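Local coordinates for reducing-end xylose-releasing exo-oligoxylanase Rex8A (Paenibacillus barcinonensis, PDB 6SUD), which hydrolyses xylooligosaccharides, including branched ones, from their reducing ends to release xylose during xylan breakdown, at residues Glu130-Met135 with Tyr197-Phe202. The protein carries 1 engineered substitution. Residues are numbered along the deposited sequence; the frame is centred on the assembly and turned at random.
Sequences EEFFAM and YHLPHF. With XYP (beta-D-xylopyranose), chain K.
Phe202 is wedged between Phe132 and Met135, meeting the first with its edge and the second with a face. Its CE2 corner stands over the centre of the Phe132 ring, with CZ beside it, in a T-shaped pair, the centroids 5.1 Å apart and the planes at 69°. Met135 lies over one face of Phe202: CG sits 3.6 Å from the centroid of that ring, almost on its normal, a CH-pi contact. With CG of Met135 anti to the backbone N (chi1 -170°), the side chain runs out from helix 127-144 over Phe202, and the bend at chi2 lays SD over the same face at 4.1 Å from the centroid as a Met-aromatic contact. Leu199 CD1 fills the corner beside this cluster, 3.6 Å from Phe132 CE1 and 3.3 Å from Glu131 CD. The extended Glu131 side chain brings OE2 to 2.6 Å from the carbonyl O of Tyr197, so close that the buried carboxyl group is probably protonated; its OE1 is hydrogen-bonded to Tyr203, whose hydroxyl also binds Leu199 N. From Tyr197 the side chain turns away toward one of the two bound xyloses, its OH 3.6 Å from C3 of the sugar. The contact thus joins helix 127-144 to the start of helix 200-209, with Leu199 as N-cap residue, between helix 69-81 behind Phe132 and Met135, helix 268-280 beside Leu199, and strand 183-184 against Glu131 and Tyr197.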
ATOM      1  N   GLU A 130      -2.796  -4.517  -8.345  1.00  8.36           N
ATOM      2  CA  GLU A 130      -3.375  -3.758  -9.488  1.00  8.14           C
ATOM      3  C   GLU A 130      -3.547  -2.274  -9.129  1.00  7.53           C
ATOM      4  O   GLU A 130      -3.125  -1.419  -9.915  1.00  6.96           O
ATOM      5  CB  GLU A 130      -4.703  -4.387  -9.934  1.00  8.79           C
ATOM      6  CG  GLU A 130      -4.553  -5.543 -10.923  1.00  9.32           C
ATOM      7  CD  GLU A 130      -3.933  -6.839 -10.415  1.00 10.04           C
ATOM      8  OE1 GLU A 130      -3.537  -6.895  -9.246  1.00 12.39           O
ATOM      9  OE2 GLU A 130      -3.881  -7.807 -11.173  1.00 10.06           O
ATOM     10  N   GLU A 131      -4.116  -1.945  -7.978  1.00  6.90           N
ATOM     11  CA  GLU A 131      -4.407  -0.522  -7.657  1.00  7.07           C
ATOM     12  C   GLU A 131      -3.107   0.262  -7.417  1.00  6.94           C
ATOM     13  O   GLU A 131      -3.051   1.426  -7.803  1.00  6.84           O
ATOM     14  CB  GLU A 131      -5.382  -0.423  -6.493  1.00  7.36           C
ATOM     15  CG  GLU A 131      -4.846  -0.981  -5.204  1.00  7.41           C
ATOM     16  CD  GLU A 131      -5.893  -0.974  -4.119  1.00  7.84           C
ATOM     17  OE1 GLU A 131      -6.901  -0.262  -4.290  1.00  8.02           O
ATOM     18  OE2 GLU A 131      -5.713  -1.711  -3.137  1.00  7.82           O
ATOM     19  N   PHE A 132      -2.057  -0.343  -6.857  1.00  6.86           N
ATOM     20  CA  PHE A 132      -0.751   0.361  -6.737  1.00  7.15           C
ATOM     21  C   PHE A 132      -0.072   0.477  -8.098  1.00  6.81           C
ATOM     22  O   PHE A 132       0.556   1.513  -8.336  1.00  6.88           O
ATOM     23  CB  PHE A 132       0.211  -0.314  -5.763  1.00  7.58           C
ATOM     24  CG  PHE A 132       0.170   0.251  -4.368  1.00  8.01           C
ATOM     25  CD1 PHE A 132      -0.831  -0.128  -3.490  1.00  8.17           C
ATOM     26  CD2 PHE A 132       1.167   1.099  -3.901  1.00  8.52           C
ATOM     27  CE1 PHE A 132      -0.872   0.373  -2.198  1.00  8.49           C
ATOM     28  CE2 PHE A 132       1.135   1.587  -2.602  1.00  8.83           C
ATOM     29  CZ  PHE A 132       0.115   1.214  -1.748  1.00  8.55           C
ATOM     30  N   PHE A 133      -0.119  -0.563  -8.931  1.00  6.49           N
ATOM     31  CA  PHE A 133       0.488  -0.498 -10.283  1.00  6.67           C
ATOM     32  C   PHE A 133      -0.111   0.716 -10.991  1.00  6.87           C
ATOM     33  O   PHE A 133       0.623   1.585 -11.485  1.00  6.57           O
ATOM     34  CB  PHE A 133       0.227  -1.765 -11.099  1.00  6.55           C
ATOM     35  CG  PHE A 133       1.121  -2.959 -10.861  1.00  6.46           C
ATOM     36  CD1 PHE A 133       2.501  -2.851 -10.876  1.00  6.45           C
ATOM     37  CD2 PHE A 133       0.573  -4.226 -10.734  1.00  6.35           C
ATOM     38  CE1 PHE A 133       3.295  -3.975 -10.718  1.00  6.18           C
ATOM     39  CE2 PHE A 133       1.374  -5.355 -10.568  1.00  6.20           C
ATOM     40  CZ  PHE A 133       2.739  -5.220 -10.575  1.00  6.14           C
ATOM     41  N   ALA A 134      -1.448   0.791 -11.004  1.00  7.18           N
ATOM     42  CA  ALA A 134      -2.199   1.835 -11.718  1.00  7.28           C
ATOM     43  C   ALA A 134      -1.795   3.213 -11.173  1.00  7.21           C
ATOM     44  O   ALA A 134      -1.478   4.105 -11.978  1.00  7.29           O
ATOM     45  CB  ALA A 134      -3.676   1.583 -11.572  1.00  7.49           C
ATOM     46  N   MET A 135      -1.783   3.386  -9.854  1.00  7.00           N
ATOM     47  CA  MET A 135      -1.444   4.697  -9.246  1.00  7.47           C
ATOM     48  C   MET A 135       0.010   5.057  -9.570  1.00  7.40           C
ATOM     49  O   MET A 135       0.271   6.209  -9.945  1.00  8.28           O
ATOM     50  CB  MET A 135      -1.655   4.694  -7.732  1.00  8.01           C
ATOM     51  CG  MET A 135      -1.548   6.076  -7.102  1.00  8.42           C
ATOM     52  SD  MET A 135      -3.013   7.098  -7.433  1.00  9.13           S
ATOM     53  CE  MET A 135      -2.526   8.038  -8.876  1.00  8.83           C
ATOM     54  N   TYR A 197      -6.767  -3.085   1.701  1.00  7.05           N
ATOM     55  CA  TYR A 197      -6.812  -2.880   0.227  1.00  7.30           C
ATOM     56  C   TYR A 197      -7.526  -1.571  -0.137  1.00  7.40           C
ATOM     57  O   TYR A 197      -7.460  -1.189  -1.323  1.00  7.47           O
ATOM     58  CB  TYR A 197      -7.546  -4.040  -0.450  1.00  7.67           C
ATOM     59  CG  TYR A 197      -6.832  -5.368  -0.510  1.00  7.68           C
ATOM     60  CD1 TYR A 197      -5.694  -5.653   0.226  1.00  8.15           C
ATOM     61  CD2 TYR A 197      -7.341  -6.379  -1.303  1.00  8.02           C
ATOM     62  CE1 TYR A 197      -5.077  -6.893   0.154  1.00  8.54           C
ATOM     63  CE2 TYR A 197      -6.742  -7.625  -1.389  1.00  8.27           C
ATOM     64  CZ  TYR A 197      -5.600  -7.890  -0.652  1.00  8.55           C
ATOM     65  OH  TYR A 197      -4.998  -9.121  -0.745  1.00  9.16           O
ATOM     66  N   HIS A 198      -8.216  -0.926   0.808  1.00  7.06           N
ATOM     67  CA  HIS A 198      -9.065   0.268   0.550  1.00  7.02           C
ATOM     68  C   HIS A 198      -8.217   1.536   0.559  1.00  7.05           C
ATOM     69  O   HIS A 198      -7.734   1.937   1.624  1.00  6.85           O
ATOM     70  CB  HIS A 198     -10.231   0.362   1.542  1.00  6.84           C
ATOM     71  CG  HIS A 198     -11.218  -0.728   1.334  1.00  6.72           C
ATOM     72  ND1 HIS A 198     -12.475  -0.510   0.777  1.00  6.76           N
ATOM     73  CD2 HIS A 198     -11.097  -2.066   1.508  1.00  6.64           C
ATOM     74  CE1 HIS A 198     -13.091  -1.673   0.686  1.00  6.75           C
ATOM     75  NE2 HIS A 198     -12.268  -2.637   1.151  1.00  6.60           N
ATOM     76  N   LEU A 199      -8.101   2.155  -0.610  1.00  7.39           N
ATOM     77  CA  LEU A 199      -7.228   3.327  -0.836  1.00  7.55           C
ATOM     78  C   LEU A 199      -8.079   4.445  -1.412  1.00  7.72           C
ATOM     79  O   LEU A 199      -7.917   4.807  -2.578  1.00  7.39           O
ATOM     80  CB  LEU A 199      -6.105   2.955  -1.804  1.00  7.72           C
ATOM     81  CG  LEU A 199      -5.262   1.735  -1.454  1.00  7.74           C
ATOM     82  CD1 LEU A 199      -4.292   1.477  -2.579  1.00  7.93           C
ATOM     83  CD2 LEU A 199      -4.500   1.908  -0.156  1.00  7.85           C
ATOM     84  N   PRO A 200      -8.995   5.028  -0.616  1.00  8.03           N
ATOM     85  CA  PRO A 200      -9.897   6.071  -1.110  1.00  8.18           C
ATOM     86  C   PRO A 200      -9.156   7.222  -1.801  1.00  8.46           C
ATOM     87  O   PRO A 200      -9.665   7.764  -2.756  1.00  9.10           O
ATOM     88  CB  PRO A 200     -10.648   6.520   0.157  1.00  8.35           C
ATOM     89  CG  PRO A 200      -9.797   5.988   1.294  1.00  8.10           C
ATOM     90  CD  PRO A 200      -9.285   4.671   0.773  1.00  8.07           C
ATOM     91  N   HIS A 201      -7.991   7.578  -1.276  1.00  8.31           N
ATOM     92  CA  HIS A 201      -7.103   8.626  -1.831  1.00  8.14           C
ATOM     93  C   HIS A 201      -6.611   8.276  -3.236  1.00  8.06           C
ATOM     94  O   HIS A 201      -6.462   9.224  -4.043  1.00  8.59           O
ATOM     95  CB  HIS A 201      -5.950   8.921  -0.872  1.00  8.00           C
ATOM     96  CG  HIS A 201      -5.223   7.736  -0.346  1.00  8.11           C
ATOM     97  ND1 HIS A 201      -5.862   6.692   0.290  1.00  8.29           N
ATOM     98  CD2 HIS A 201      -3.902   7.474  -0.263  1.00  8.26           C
ATOM     99  CE1 HIS A 201      -4.957   5.816   0.693  1.00  8.45           C
ATOM    100  NE2 HIS A 201      -3.754   6.269   0.365  1.00  8.26           N
ATOM    101  N   PHE A 202      -6.378   7.006  -3.571  1.00  7.74           N
ATOM    102  CA  PHE A 202      -6.000   6.653  -4.970  1.00  8.02           C
ATOM    103  C   PHE A 202      -7.256   6.737  -5.847  1.00  8.18           C
ATOM    104  O   PHE A 202      -7.143   7.121  -7.012  1.00  8.21           O
ATOM    105  CB  PHE A 202      -5.406   5.247  -5.101  1.00  7.97           C
ATOM    106  CG  PHE A 202      -4.029   5.051  -4.518  1.00  8.09           C
ATOM    107  CD1 PHE A 202      -3.438   6.024  -3.735  1.00  8.28           C
ATOM    108  CD2 PHE A 202      -3.308   3.883  -4.767  1.00  8.31           C
ATOM    109  CE1 PHE A 202      -2.181   5.819  -3.196  1.00  8.08           C
ATOM    110  CE2 PHE A 202      -2.046   3.690  -4.229  1.00  7.92           C
ATOM    111  CZ  PHE A 202      -1.493   4.654  -3.442  1.00  8.30           C
TER
HETATM  112  O1  XYP K 509       0.479 -12.451   0.991  1.00 33.54           O
HETATM  113  C1  XYP K 509      -0.226 -11.546   0.111  1.00 33.01           C
HETATM  114  C2  XYP K 509      -0.625 -10.226   0.776  1.00 32.64           C
HETATM  115  C3  XYP K 509      -1.471  -9.359  -0.149  1.00 33.02           C
HETATM  116  C4  XYP K 509      -1.084  -9.635  -1.597  1.00 33.02           C
HETATM  117  C5  XYP K 509       0.387 -10.028  -1.654  1.00 33.12           C
HETATM  118  O2  XYP K 509      -1.303 -10.446   2.019  1.00 31.97           O
HETATM  119  O3  XYP K 509      -1.273  -7.988   0.238  1.00 32.04           O
HETATM  120  O4  XYP K 509      -1.888 -10.704  -2.101  1.00 34.38           O
HETATM  121  O5  XYP K 509       0.642 -11.263  -0.986  1.00 33.72           O